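Local coordinates for predicted protein (Acinetobacter sp. RUH2624, PDB 4MEA) that hydrolyses epoxides as a secreted alpha/beta hydrolase of the Cif family, a group of virulence factors, at residues H65-T70 and G184-G189; M78-K83 and G314-L319; S267-G272 and D278-E283; I298-T303 and E309-G314. One frame throughout, in Å; residues are numbered along the deposited sequence. Where two conformers were deposited one is given.

Interaction 1 (H65-T70 and G184-G189)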
loop_
_atom_site.group_PDB
_atom_site.type_symbol
_atom_site.label_atom_id
_atom_site.label_comp_id
_atom_site.label_asym_id
_atom_site.label_seq_id
_atom_site.Cartn_x
_atom_site.Cartn_y
_atom_site.Cartn_z
ATOM N N HIS A 65 3.961 0.804 -23.192
ATOM C CA HIS A 65 3.816 1.634 -21.995
ATOM C C HIS A 65 3.423 0.821 -20.763
ATOM O O HIS A 65 3.225 -0.395 -20.838
ATOM C CB HIS A 65 2.723 2.683 -22.247
ATOM C CG HIS A 65 1.335 2.117 -22.214
ATOM N ND1 HIS A 65 0.598 2.021 -21.052
ATOM C CD2 HIS A 65 0.567 1.582 -23.193
ATOM C CE1 HIS A 65 -0.571 1.465 -21.318
ATOM N NE2 HIS A 65 -0.617 1.191 -22.611
ATOM N N GLY A 66 3.284 1.507 -19.633
ATOM C CA GLY A 66 2.800 0.891 -18.407
ATOM C C GLY A 66 1.746 1.725 -17.697
ATOM O O GLY A 66 1.049 2.528 -18.327
ATOM N N PHE A 67 1.644 1.544 -16.376
ATOM C CA PHE A 67 0.605 2.173 -15.562
ATOM C C PHE A 67 0.776 3.684 -15.488
ATOM O O PHE A 67 1.889 4.180 -15.308
ATOM C CB PHE A 67 0.641 1.586 -14.149
ATOM C CG PHE A 67 -0.403 2.142 -13.230
ATOM C CD1 PHE A 67 -1.724 1.734 -13.333
ATOM C CD2 PHE A 67 -0.057 3.032 -12.225
ATOM C CE1 PHE A 67 -2.695 2.224 -12.470
ATOM C CE2 PHE A 67 -1.026 3.531 -11.355
ATOM C CZ PHE A 67 -2.345 3.119 -11.480
ATOM N N GLY A 68 -0.332 4.409 -15.619
ATOM C CA GLY A 68 -0.295 5.863 -15.648
ATOM C C GLY A 68 -0.014 6.427 -17.030
ATOM O O GLY A 68 -0.029 7.650 -17.226
ATOM N N SER A 69 0.231 5.540 -17.992
ATOM C CA SER A 69 0.568 5.948 -19.351
ATOM C C SER A 69 -0.322 5.266 -20.393
ATOM O O SER A 69 -1.152 4.424 -20.062
ATOM C CB SER A 69 2.035 5.618 -19.658
ATOM O OG SER A 69 2.916 6.169 -18.687
ATOM N N THR A 70 -0.141 5.657 -21.652
ATOM C CA THR A 70 -0.687 4.936 -22.798
ATOM C C THR A 70 0.400 4.988 -23.866
ATOM O O THR A 70 1.520 5.399 -23.572
ATOM C CB THR A 70 -1.985 5.585 -23.348
ATOM O OG1 THR A 70 -1.688 6.886 -23.867
ATOM C CG2 THR A 70 -3.040 5.701 -22.259
ATOM N N GLY A 184 0.505 -4.175 -3.292
ATOM C CA GLY A 184 -0.520 -4.653 -2.378
ATOM C C GLY A 184 -1.841 -3.918 -2.524
ATOM O O GLY A 184 -2.901 -4.536 -2.658
ATOM N N TYR A 185 -1.790 -2.590 -2.477
ATOM C CA TYR A 185 -3.009 -1.785 -2.592
ATOM C C TYR A 185 -3.760 -2.094 -3.892
ATOM O O TYR A 185 -4.983 -2.264 -3.882
ATOM C CB TYR A 185 -2.673 -0.290 -2.498
ATOM C CG TYR A 185 -3.850 0.659 -2.708
ATOM C CD1 TYR A 185 -5.006 0.566 -1.927
ATOM C CD2 TYR A 185 -3.783 1.666 -3.652
ATOM C CE1 TYR A 185 -6.068 1.455 -2.104
ATOM C CE2 TYR A 185 -4.841 2.559 -3.840
ATOM C CZ TYR A 185 -5.977 2.443 -3.070
ATOM O OH TYR A 185 -7.017 3.331 -3.248
ATOM N N PHE A 186 -3.023 -2.207 -4.999
ATOM C CA PHE A 186 -3.640 -2.428 -6.311
ATOM C C PHE A 186 -4.223 -3.841 -6.482
ATOM O O PHE A 186 -4.980 -4.090 -7.413
ATOM C CB PHE A 186 -2.655 -2.123 -7.452
ATOM C CG PHE A 186 -2.308 -0.655 -7.603
ATOM C CD1 PHE A 186 -3.016 0.324 -6.923
ATOM C CD2 PHE A 186 -1.277 -0.257 -8.455
ATOM C CE1 PHE A 186 -2.698 1.679 -7.084
ATOM C CE2 PHE A 186 -0.943 1.100 -8.609
ATOM C CZ PHE A 186 -1.663 2.058 -7.927
ATOM N N SER A 187 -3.874 -4.771 -5.600
ATOM C CA SER A 187 -4.439 -6.112 -5.684
ATOM C C SER A 187 -5.338 -6.444 -4.493
ATOM O O SER A 187 -5.700 -7.601 -4.288
ATOM C CB SER A 187 -3.327 -7.161 -5.831
ATOM O OG SER A 187 -2.401 -7.102 -4.756
ATOM N N PHE A 188 -5.713 -5.416 -3.731
ATOM C CA PHE A 188 -6.514 -5.553 -2.511
ATOM C C PHE A 188 -7.985 -5.461 -2.898
ATOM O O PHE A 188 -8.549 -4.378 -2.937
ATOM C CB PHE A 188 -6.121 -4.422 -1.545
ATOM C CG PHE A 188 -6.683 -4.543 -0.139
ATOM C CD1 PHE A 188 -6.279 -5.560 0.707
ATOM C CD2 PHE A 188 -7.557 -3.576 0.357
ATOM C CE1 PHE A 188 -6.765 -5.644 2.006
ATOM C CE2 PHE A 188 -8.040 -3.648 1.653
ATOM C CZ PHE A 188 -7.642 -4.690 2.481
ATOM N N GLY A 189 -8.593 -6.602 -3.218
ATOM C CA GLY A 189 -9.964 -6.621 -3.714
ATOM C C GLY A 189 -10.151 -5.626 -4.847
ATOM O O GLY A 189 -9.252 -5.438 -5.668
#
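The phenyl ring of F67 takes the far corner of the F186 ring over one of its faces, with F67 CE2 and F186 CE2 3.7 Å apart. The two side chains arrive from opposite directions, their planes inclined at 50° and their centroids 5.0 Å apart. F67 gets there by holding CG anti to its backbone N (chi1 -179°), which turns the ring toward F186. Each ring has further aromatic company: F204 and F207 come up to F67, F207 edge-to-face, while F240 and Y243 lie against F186, Y243 edge-to-face.

Behind F67 the loop is held in shape by H65. Its imidazole lies with one face under T70 CA, 3.4 Å from the ring plane, and ND1 donates within that plane to G66 O at 2.8 Å. S69 N reaches the same carbonyl, G66 O, at 3.1 Å from the opposite face, closing a type II turn across F67 and G68. The other ring nitrogen, NE2, is bonded to L92 N, so both nitrogens of H65 are engaged and the ring cannot easily flip.

F67 N is hydrogen-bonded to D134 OD2, and D134 lies in the S-H-D-L-G sequence expected of a nucleophile elbow. The H-G-F-G loop after strand 61-64 corresponds in position to the HGXP loop of epoxide hydrolases, with glycine in the proline's place, and would border the oxyanion hole. F186 belongs to the helical cap: the contact is cap meeting core in an aromatic lining beside the probable active site.

Interaction 2 (M78-K83 and G314-L319)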
loop_
_atom_site.group_PDB
_atom_site.type_symbol
_atom_site.label_atom_id
_atom_site.label_comp_id
_atom_site.label_asym_id
_atom_site.label_seq_id
_atom_site.Cartn_x
_atom_site.Cartn_y
_atom_site.Cartn_z
ATOM N N MET A 78 8.991 8.352 -30.885
ATOM C CA MET A 78 8.463 7.871 -32.153
ATOM C C MET A 78 8.749 8.876 -33.260
ATOM O O MET A 78 9.188 8.505 -34.346
ATOM C CB MET A 78 6.959 7.634 -32.039
ATOM C CG MET A 78 6.588 6.458 -31.151
ATOM S SD MET A 78 4.814 6.343 -30.882
ATOM C CE MET A 78 4.205 5.600 -32.405
ATOM N N LEU A 79 8.497 10.150 -32.980
ATOM C CA LEU A 79 8.729 11.196 -33.967
ATOM C C LEU A 79 10.212 11.300 -34.315
ATOM O O LEU A 79 10.580 11.525 -35.472
ATOM C CB LEU A 79 8.178 12.538 -33.470
ATOM C CG LEU A 79 6.644 12.605 -33.396
ATOM C CD1 LEU A 79 6.180 13.904 -32.762
ATOM C CD2 LEU A 79 6.043 12.450 -34.775
ATOM N N SER A 80 11.053 11.098 -33.309
ATOM C CA SER A 80 12.499 11.178 -33.478
ATOM C C SER A 80 13.045 10.054 -34.352
ATOM O O SER A 80 14.047 10.227 -35.042
ATOM C CB SER A 80 13.199 11.142 -32.117
ATOM O OG SER A 80 12.880 12.279 -31.340
ATOM N N TYR A 81 12.388 8.898 -34.320
ATOM C CA TYR A 81 12.911 7.725 -35.023
ATOM C C TYR A 81 12.229 7.402 -36.357
ATOM O O TYR A 81 12.769 6.639 -37.164
ATOM C CB TYR A 81 12.857 6.491 -34.118
ATOM C CG TYR A 81 13.776 6.555 -32.913
ATOM C CD1 TYR A 81 14.782 7.510 -32.825
ATOM C CD2 TYR A 81 13.637 5.657 -31.863
ATOM C CE1 TYR A 81 15.627 7.564 -31.719
ATOM C CE2 TYR A 81 14.478 5.701 -30.758
ATOM C CZ TYR A 81 15.470 6.653 -30.691
ATOM O OH TYR A 81 16.299 6.689 -29.588
ATOM N N MET A 82 11.057 7.974 -36.600
ATOM C CA MET A 82 10.234 7.508 -37.717
ATOM C C MET A 82 10.856 7.741 -39.096
ATOM O O MET A 82 10.513 7.050 -40.054
ATOM C CB MET A 82 8.816 8.077 -37.650
ATOM C CG MET A 82 8.732 9.592 -37.716
ATOM S SD MET A 82 7.008 10.117 -37.734
ATOM C CE MET A 82 7.229 11.861 -38.071
ATOM N N LYS A 83 11.767 8.702 -39.197
ATOM C CA LYS A 83 12.480 8.933 -40.450
ATOM C C LYS A 83 13.253 7.684 -40.883
ATOM O O LYS A 83 13.334 7.375 -42.075
ATOM C CB LYS A 83 13.440 10.119 -40.321
ATOM C CG LYS A 83 14.534 9.914 -39.277
ATOM C CD LYS A 83 15.477 11.103 -39.193
ATOM C CE LYS A 83 16.486 10.915 -38.068
ATOM N NZ LYS A 83 17.424 12.067 -37.952
ATOM N N GLY A 314 17.624 12.122 -22.696
ATOM C CA GLY A 314 18.355 11.058 -22.037
ATOM C C GLY A 314 17.905 9.693 -22.516
ATOM O O GLY A 314 18.724 8.788 -22.672
ATOM N N VAL A 315 16.602 9.547 -22.750
ATOM C CA VAL A 315 16.053 8.278 -23.219
ATOM C C VAL A 315 16.499 8.010 -24.660
ATOM O O VAL A 315 16.998 6.927 -24.979
ATOM C CB VAL A 315 14.498 8.257 -23.153
ATOM C CG1 VAL A 315 13.949 7.025 -23.847
ATOM C CG2 VAL A 315 14.005 8.325 -21.710
ATOM N N GLU A 316 16.309 9.004 -25.524
ATOM C CA GLU A 316 16.633 8.868 -26.944
ATOM C C GLU A 316 18.112 8.551 -27.150
ATOM O O GLU A 316 18.467 7.634 -27.905
ATOM C CB GLU A 316 16.209 10.130 -27.717
ATOM C CG GLU A 316 14.697 10.229 -27.899
ATOM C CD GLU A 316 14.187 11.650 -28.133
ATOM O OE1 GLU A 316 12.950 11.836 -28.125
ATOM O OE2 GLU A 316 15.010 12.574 -28.320
ATOM N N LYS A 317 18.975 9.296 -26.464
ATOM C CA LYS A 317 20.407 9.048 -26.557
ATOM C C LYS A 317 20.746 7.630 -26.098
ATOM O O LYS A 317 21.515 6.931 -26.757
ATOM C CB LYS A 317 21.209 10.081 -25.763
ATOM C CG LYS A 317 22.712 9.868 -25.868
ATOM C CD LYS A 317 23.506 11.074 -25.393
ATOM C CE LYS A 317 25.002 10.837 -25.575
ATOM N NZ LYS A 317 25.810 12.069 -25.341
ATOM N N SER A 318 20.164 7.205 -24.978
ATOM C CA SER A 318 20.406 5.857 -24.454
ATOM C C SER A 318 19.902 4.765 -25.394
ATOM O O SER A 318 20.590 3.769 -25.633
ATOM C CB SER A 318 19.774 5.681 -23.065
ATOM O OG SER A 318 20.252 6.649 -22.144
ATOM N N LEU A 319 18.698 4.936 -25.923
ATOM C CA LEU A 319 18.162 3.949 -26.858
ATOM C C LEU A 319 18.949 3.936 -28.178
ATOM O O LEU A 319 19.251 2.870 -28.720
ATOM C CB LEU A 319 16.679 4.202 -27.140
ATOM C CG LEU A 319 15.650 4.047 -26.020
ATOM C CD1 LEU A 319 14.301 4.570 -26.510
ATOM C CD2 LEU A 319 15.521 2.602 -25.534
HETATM O O HOH W 1 14.532 14.435 -30.987
#
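S80 OG sits among three oxygens: it is hydrogen-bonded to P76 O one turn back, a water donates to it at 2.7 Å, and the carboxylate of E316 faces it, with E316 OE1 3.2 Å from S80 OG. The same water gives a second, longer bond to E316 OE2 at 3.3 Å, where S80 and E316 are partly exposed; this holds for one of two modelled conformers of S80, so the bridge between the helices is doubtful.

Deeper in, Y81 reaches across with its phenol end. Y81 CG lies anti to the carbonyl carbon (chi1 -66°), and the ring extends until Y81 OH is 2.9 Å from E316 O. Y81 OH also comes to 3.5 Å from L319 CB. E316 O and L319 CD1 both lie at the ring's edge, near its plane. S320 OG is hydrogen-bonded both to Y81 OH and to E316 O, tying the phenol to a carbonyl of the last helix.

Beneath, M78 and Y81 rest on strands 61-64 and 87-90, and L319 on strand 267-272. Helices 75-81 and 307-323 thus lie side by side on one face of the central sheet, as helices A and F do in the alpha/beta hydrolase fold.

Interaction 3 (S267-G272 and D278-E283)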
loop_
_atom_site.group_PDB
_atom_site.type_symbol
_atom_site.label_atom_id
_atom_site.label_comp_id
_atom_site.label_asym_id
_atom_site.label_seq_id
_atom_site.Cartn_x
_atom_site.Cartn_y
_atom_site.Cartn_z
ATOM N N SER A 267 20.508 -6.747 -24.200
ATOM C CA SER A 267 19.416 -6.146 -23.452
ATOM C C SER A 267 19.911 -4.929 -22.684
ATOM O O SER A 267 21.109 -4.785 -22.428
ATOM C CB SER A 267 18.800 -7.161 -22.497
ATOM O OG SER A 267 19.738 -7.584 -21.525
ATOM N N MET A 268 18.986 -4.046 -22.337
ATOM C CA MET A 268 19.314 -2.870 -21.548
ATOM C C MET A 268 18.299 -2.666 -20.433
ATOM O O MET A 268 17.093 -2.841 -20.646
ATOM C CB MET A 268 19.364 -1.614 -22.429
ATOM C CG MET A 268 19.600 -0.320 -21.639
ATOM S SD MET A 268 20.146 1.070 -22.651
ATOM C CE MET A 268 18.712 1.353 -23.687
ATOM N N ALA A 269 18.803 -2.321 -19.246
ATOM C CA ALA A 269 17.994 -1.733 -18.188
ATOM C C ALA A 269 18.235 -0.234 -18.232
ATOM O O ALA A 269 19.369 0.228 -18.108
ATOM C CB ALA A 269 18.375 -2.295 -16.826
ATOM N N LEU A 270 17.167 0.524 -18.448
ATOM C CA LEU A 270 17.262 1.975 -18.547
ATOM C C LEU A 270 16.303 2.564 -17.521
ATOM O O LEU A 270 15.093 2.366 -17.602
ATOM C CB LEU A 270 16.920 2.424 -19.976
ATOM C CG LEU A 270 16.709 3.899 -20.292
ATOM C CD1 LEU A 270 17.964 4.727 -20.000
ATOM C CD2 LEU A 270 16.289 4.055 -21.762
ATOM N N THR A 271 16.851 3.262 -16.535
ATOM C CA THR A 271 16.054 3.672 -15.392
ATOM C C THR A 271 16.312 5.128 -15.025
ATOM O O THR A 271 17.223 5.769 -15.556
ATOM C CB THR A 271 16.382 2.816 -14.163
ATOM O OG1 THR A 271 17.640 3.233 -13.624
ATOM C CG2 THR A 271 16.449 1.339 -14.528
ATOM N N GLY A 272 15.502 5.642 -14.106
ATOM C CA GLY A 272 15.679 6.995 -13.619
ATOM C C GLY A 272 16.157 6.991 -12.184
ATOM O O GLY A 272 15.576 6.323 -11.333
ATOM N N ASP A 278 17.843 1.763 -9.077
ATOM C CA ASP A 278 18.741 0.640 -9.363
ATOM C C ASP A 278 18.151 -0.776 -9.250
ATOM O O ASP A 278 18.867 -1.761 -9.460
ATOM C CB ASP A 278 19.998 0.745 -8.489
ATOM C CG ASP A 278 19.690 0.676 -7.010
ATOM O OD1 ASP A 278 18.495 0.673 -6.641
ATOM O OD2 ASP A 278 20.653 0.638 -6.212
ATOM N N VAL A 279 16.867 -0.889 -8.919
ATOM C CA VAL A 279 16.251 -2.205 -8.744
ATOM C C VAL A 279 16.317 -3.060 -10.022
ATOM O O VAL A 279 16.778 -4.194 -9.993
ATOM C CB VAL A 279 14.785 -2.100 -8.268
ATOM C CG1 VAL A 279 14.129 -3.494 -8.220
ATOM C CG2 VAL A 279 14.712 -1.408 -6.907
ATOM N N LEU A 280 15.858 -2.509 -11.139
ATOM C CA LEU A 280 15.876 -3.235 -12.405
ATOM C C LEU A 280 17.306 -3.501 -12.874
ATOM O O LEU A 280 17.597 -4.555 -13.435
ATOM C CB LEU A 280 15.121 -2.445 -13.482
ATOM C CG LEU A 280 15.078 -3.063 -14.884
ATOM C CD1 LEU A 280 14.276 -4.355 -14.874
ATOM C CD2 LEU A 280 14.501 -2.082 -15.922
ATOM N N VAL A 281 18.195 -2.538 -12.656
ATOM C CA VAL A 281 19.587 -2.678 -13.086
ATOM C C VAL A 281 20.225 -3.910 -12.443
ATOM O O VAL A 281 20.832 -4.741 -13.129
ATOM C CB VAL A 281 20.402 -1.411 -12.756
ATOM C CG1 VAL A 281 21.881 -1.641 -13.002
ATOM C CG2 VAL A 281 19.887 -0.232 -13.573
ATOM N N LYS A 282 20.052 -4.032 -11.130
ATOM C CA LYS A 282 20.576 -5.162 -10.380
ATOM C C LYS A 282 19.852 -6.454 -10.725
ATOM O O LYS A 282 20.470 -7.514 -10.816
ATOM C CB LYS A 282 20.462 -4.899 -8.873
ATOM C CG LYS A 282 21.304 -3.740 -8.387
ATOM C CD LYS A 282 21.166 -3.578 -6.874
ATOM C CE LYS A 282 21.949 -2.373 -6.382
ATOM N NZ LYS A 282 21.872 -2.238 -4.898
ATOM N N GLU A 283 18.539 -6.362 -10.911
ATOM C CA GLU A 283 17.728 -7.542 -11.171
ATOM C C GLU A 283 18.128 -8.218 -12.473
ATOM O O GLU A 283 18.392 -9.419 -12.490
ATOM C CB GLU A 283 16.233 -7.195 -11.219
ATOM C CG GLU A 283 15.342 -8.420 -11.511
ATOM C CD GLU A 283 13.898 -8.049 -11.829
ATOM O OE1 GLU A 283 13.648 -6.896 -12.227
ATOM O OE2 GLU A 283 13.010 -8.918 -11.692
#
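A269 and T271, alternate residues of strand 267-272, point toward helix 279-288 and meet L280 and V281 in a wholly apolar contact. The methyl of A269 is set close under the helix, its CB 3.9 Å from L280 CG and 4.0 Å from the backbone V281 CA; with so short a side chain between them, the CA atoms of A269 and V281 come within 5.4 Å. T271 touches through its methyl branch: T271 CG2 lies 3.9 Å from V281 CG2, where the two side chains cross at about a right angle, and 4.1 Å from L280 CB. L280, with CG anti to its backbone N (chi1 179°), sends its branched end back over A269 and on to F156 of the neighbouring strand.

The polar groups bond elsewhere. T271 OG1 is turned between its own backbone N and carbonyl carbon (chi1 76°), which leaves the methyl for the helix while the hydroxyl bonds to N277 O in the connecting loop. On the helix, K282 NZ forms a salt bridge with D278 OD2 at 3.4 Å, one turn apart, on side chains that leave the backbone away from the strand.

The axes of 267-272 and 279-283 approach to 7.8 Å, with directions 159° apart, as befits the first half of the beta-alpha-beta crossover that continues into strand 295-300. With no hydrogen bond between them, strand and helix are held by van der Waals contact of small and branched side chains, while the threonine hydroxyl fastens the loop and the charged pair takes no part in the contact.

Interaction 4 (I298-T303 and E309-G314)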
loop_
_atom_site.group_PDB
_atom_site.type_symbol
_atom_site.label_atom_id
_atom_site.label_comp_id
_atom_site.label_asym_id
_atom_site.label_seq_id
_atom_site.Cartn_x
_atom_site.Cartn_y
_atom_site.Cartn_z
ATOM N N ILE A 298 21.828 1.687 -17.760
ATOM C CA ILE A 298 21.954 3.135 -17.705
ATOM C C ILE A 298 20.945 3.706 -16.728
ATOM O O ILE A 298 19.745 3.464 -16.843
ATOM C CB ILE A 298 21.763 3.776 -19.098
ATOM C CG1 ILE A 298 22.886 3.326 -20.037
ATOM C CG2 ILE A 298 21.705 5.309 -18.986
ATOM C CD1 ILE A 298 22.731 3.800 -21.472
ATOM N N ILE A 299 21.441 4.445 -15.742
ATOM C CA ILE A 299 20.554 5.141 -14.831
ATOM C C ILE A 299 20.654 6.637 -15.127
ATOM O O ILE A 299 21.718 7.230 -14.987
ATOM C CB ILE A 299 20.927 4.857 -13.373
ATOM C CG1 ILE A 299 20.923 3.345 -13.099
ATOM C CG2 ILE A 299 19.986 5.594 -12.421
ATOM C CD1 ILE A 299 21.171 2.987 -11.632
ATOM N N LEU A 300 19.552 7.247 -15.546
ATOM C CA LEU A 300 19.565 8.672 -15.866
ATOM C C LEU A 300 19.470 9.538 -14.603
ATOM O O LEU A 300 18.545 9.386 -13.802
ATOM C CB LEU A 300 18.447 9.023 -16.851
ATOM C CG LEU A 300 18.452 8.318 -18.210
ATOM C CD1 LEU A 300 17.291 8.821 -19.064
ATOM C CD2 LEU A 300 19.777 8.540 -18.920
ATOM N N PRO A 301 20.435 10.453 -14.424
ATOM C CA PRO A 301 20.425 11.349 -13.256
ATOM C C PRO A 301 19.264 12.350 -13.292
ATOM O O PRO A 301 18.803 12.704 -14.381
ATOM C CB PRO A 301 21.778 12.075 -13.347
ATOM C CG PRO A 301 22.189 11.957 -14.781
ATOM C CD PRO A 301 21.606 10.667 -15.294
ATOM N N ASP A 302 18.802 12.769 -12.111
ATOM C CA ASP A 302 17.786 13.813 -11.960
ATOM C C ASP A 302 16.500 13.497 -12.719
ATOM O O ASP A 302 15.720 14.401 -13.020
ATOM C CB ASP A 302 18.323 15.171 -12.420
ATOM C CG ASP A 302 19.507 15.643 -11.594
ATOM O OD1 ASP A 302 19.510 15.405 -10.364
ATOM O OD2 ASP A 302 20.438 16.245 -12.179
ATOM N N THR A 303 16.292 12.216 -13.013
ATOM C CA THR A 303 15.144 11.758 -13.796
ATOM C C THR A 303 14.308 10.785 -12.977
ATOM O O THR A 303 14.836 9.830 -12.403
ATOM C CB THR A 303 15.589 11.057 -15.105
ATOM O OG1 THR A 303 16.383 11.958 -15.882
ATOM C CG2 THR A 303 14.368 10.598 -15.938
ATOM N N GLU A 309 8.699 11.869 -20.477
ATOM C CA GLU A 309 8.215 13.199 -20.083
ATOM C C GLU A 309 9.354 14.052 -19.501
ATOM O O GLU A 309 9.519 15.210 -19.868
ATOM C CB GLU A 309 7.074 13.108 -19.054
ATOM C CG GLU A 309 5.757 12.517 -19.563
ATOM C CD GLU A 309 4.908 13.517 -20.347
ATOM O OE1 GLU A 309 3.720 13.207 -20.605
ATOM O OE2 GLU A 309 5.422 14.604 -20.702
ATOM N N GLU A 310 10.146 13.467 -18.606
ATOM C CA GLU A 310 11.151 14.222 -17.845
ATOM C C GLU A 310 12.522 14.358 -18.521
ATOM O O GLU A 310 13.299 15.259 -18.198
ATOM C CB GLU A 310 11.339 13.589 -16.470
ATOM C CG GLU A 310 10.054 13.307 -15.721
ATOM C CD GLU A 310 10.325 12.679 -14.375
ATOM O OE1 GLU A 310 11.192 13.212 -13.653
ATOM O OE2 GLU A 310 9.697 11.642 -14.050
ATOM N N ASN A 311 12.831 13.468 -19.450
ATOM C CA ASN A 311 14.183 13.420 -19.997
ATOM C C ASN A 311 14.185 12.674 -21.325
ATOM O O ASN A 311 14.856 11.655 -21.480
ATOM C CB ASN A 311 15.137 12.771 -18.981
ATOM C CG ASN A 311 16.609 12.996 -19.316
ATOM O OD1 ASN A 311 16.939 13.618 -20.323
ATOM N ND2 ASN A 311 17.502 12.493 -18.455
ATOM N N ALA A 312 13.401 13.186 -22.270
ATOM C CA ALA A 312 13.318 12.621 -23.603
ATOM C C ALA A 312 14.705 12.506 -24.228
ATOM O O ALA A 312 15.015 11.520 -24.893
ATOM C CB ALA A 312 12.399 13.474 -24.479
ATOM N N GLU A 313 15.545 13.514 -23.998
ATOM C CA GLU A 313 16.901 13.512 -24.537
ATOM C C GLU A 313 17.712 12.344 -24.008
ATOM O O GLU A 313 18.413 11.677 -24.766
ATOM C CB GLU A 313 17.625 14.827 -24.210
ATOM C CG GLU A 313 19.127 14.808 -24.494
ATOM C CD GLU A 313 19.453 14.812 -25.984
ATOM O OE1 GLU A 313 18.513 14.888 -26.812
ATOM O OE2 GLU A 313 20.657 14.742 -26.327
ATOM N N GLY A 314 17.624 12.122 -22.696
ATOM C CA GLY A 314 18.355 11.058 -22.037
ATOM C C GLY A 314 17.905 9.693 -22.516
ATOM O O GLY A 314 18.724 8.788 -22.672
#
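Strand 295-300, the last of the sheet, turns here into helix 307-323, across the loop in which alpha/beta hydrolases usually carry their catalytic histidine. N311 joins the two sides. Its ND2 donates to T303 OG1 at 2.9 Å with an N-H...O angle of 151°, the hydroxyl lying 18° out of the amide plane. T303 OG1 in turn donates to P301 O at 2.9 Å, within the type II turn from L300 to T303. The other end of the amide, N311 OD1, accepts from G314 N at 2.9 Å in an Asx motif; that N-H comes from above the carbonyl plane.

Below, L300 CD1 touches N311 ND2 at 3.7 Å and comes to 3.6 Å from G314 C, lying directly on backbone because the glycine has no side chain. E310, extended beyond CG, brings OE1 beside T303; that oxygen is bonded to the N-H groups of G213, K214 and G304, and OE2 to W306 N.

One amide therefore both takes up one of the two N-H groups left without a helical bond at the kink, that of G314, and continues a chain of bonds to the turn, while four backbone N-H groups around the buried E310 carboxylate would favour its charged form.

Interactions 3 and 4 lie at the 295-300 edge of the central sheet, and interaction 2 lies on one face of it, whereas interaction 1 stands apart where the cap meets the core, 20 to 27 Å from the others between centres. Interactions 3 and 4 lie about 13 Å apart between centres and use neighbouring strands, 267-272 and 295-300, with helix 279-288 on one face and helix 307-323 on the other. Interactions 2 and 4 share that last helix and G314. Along the chain, interaction 1 closes before 3 and 4 follow in turn, while interaction 2 spans both and alternates with interaction 1. Early and late segments thus build one core, with the cap inserted between them.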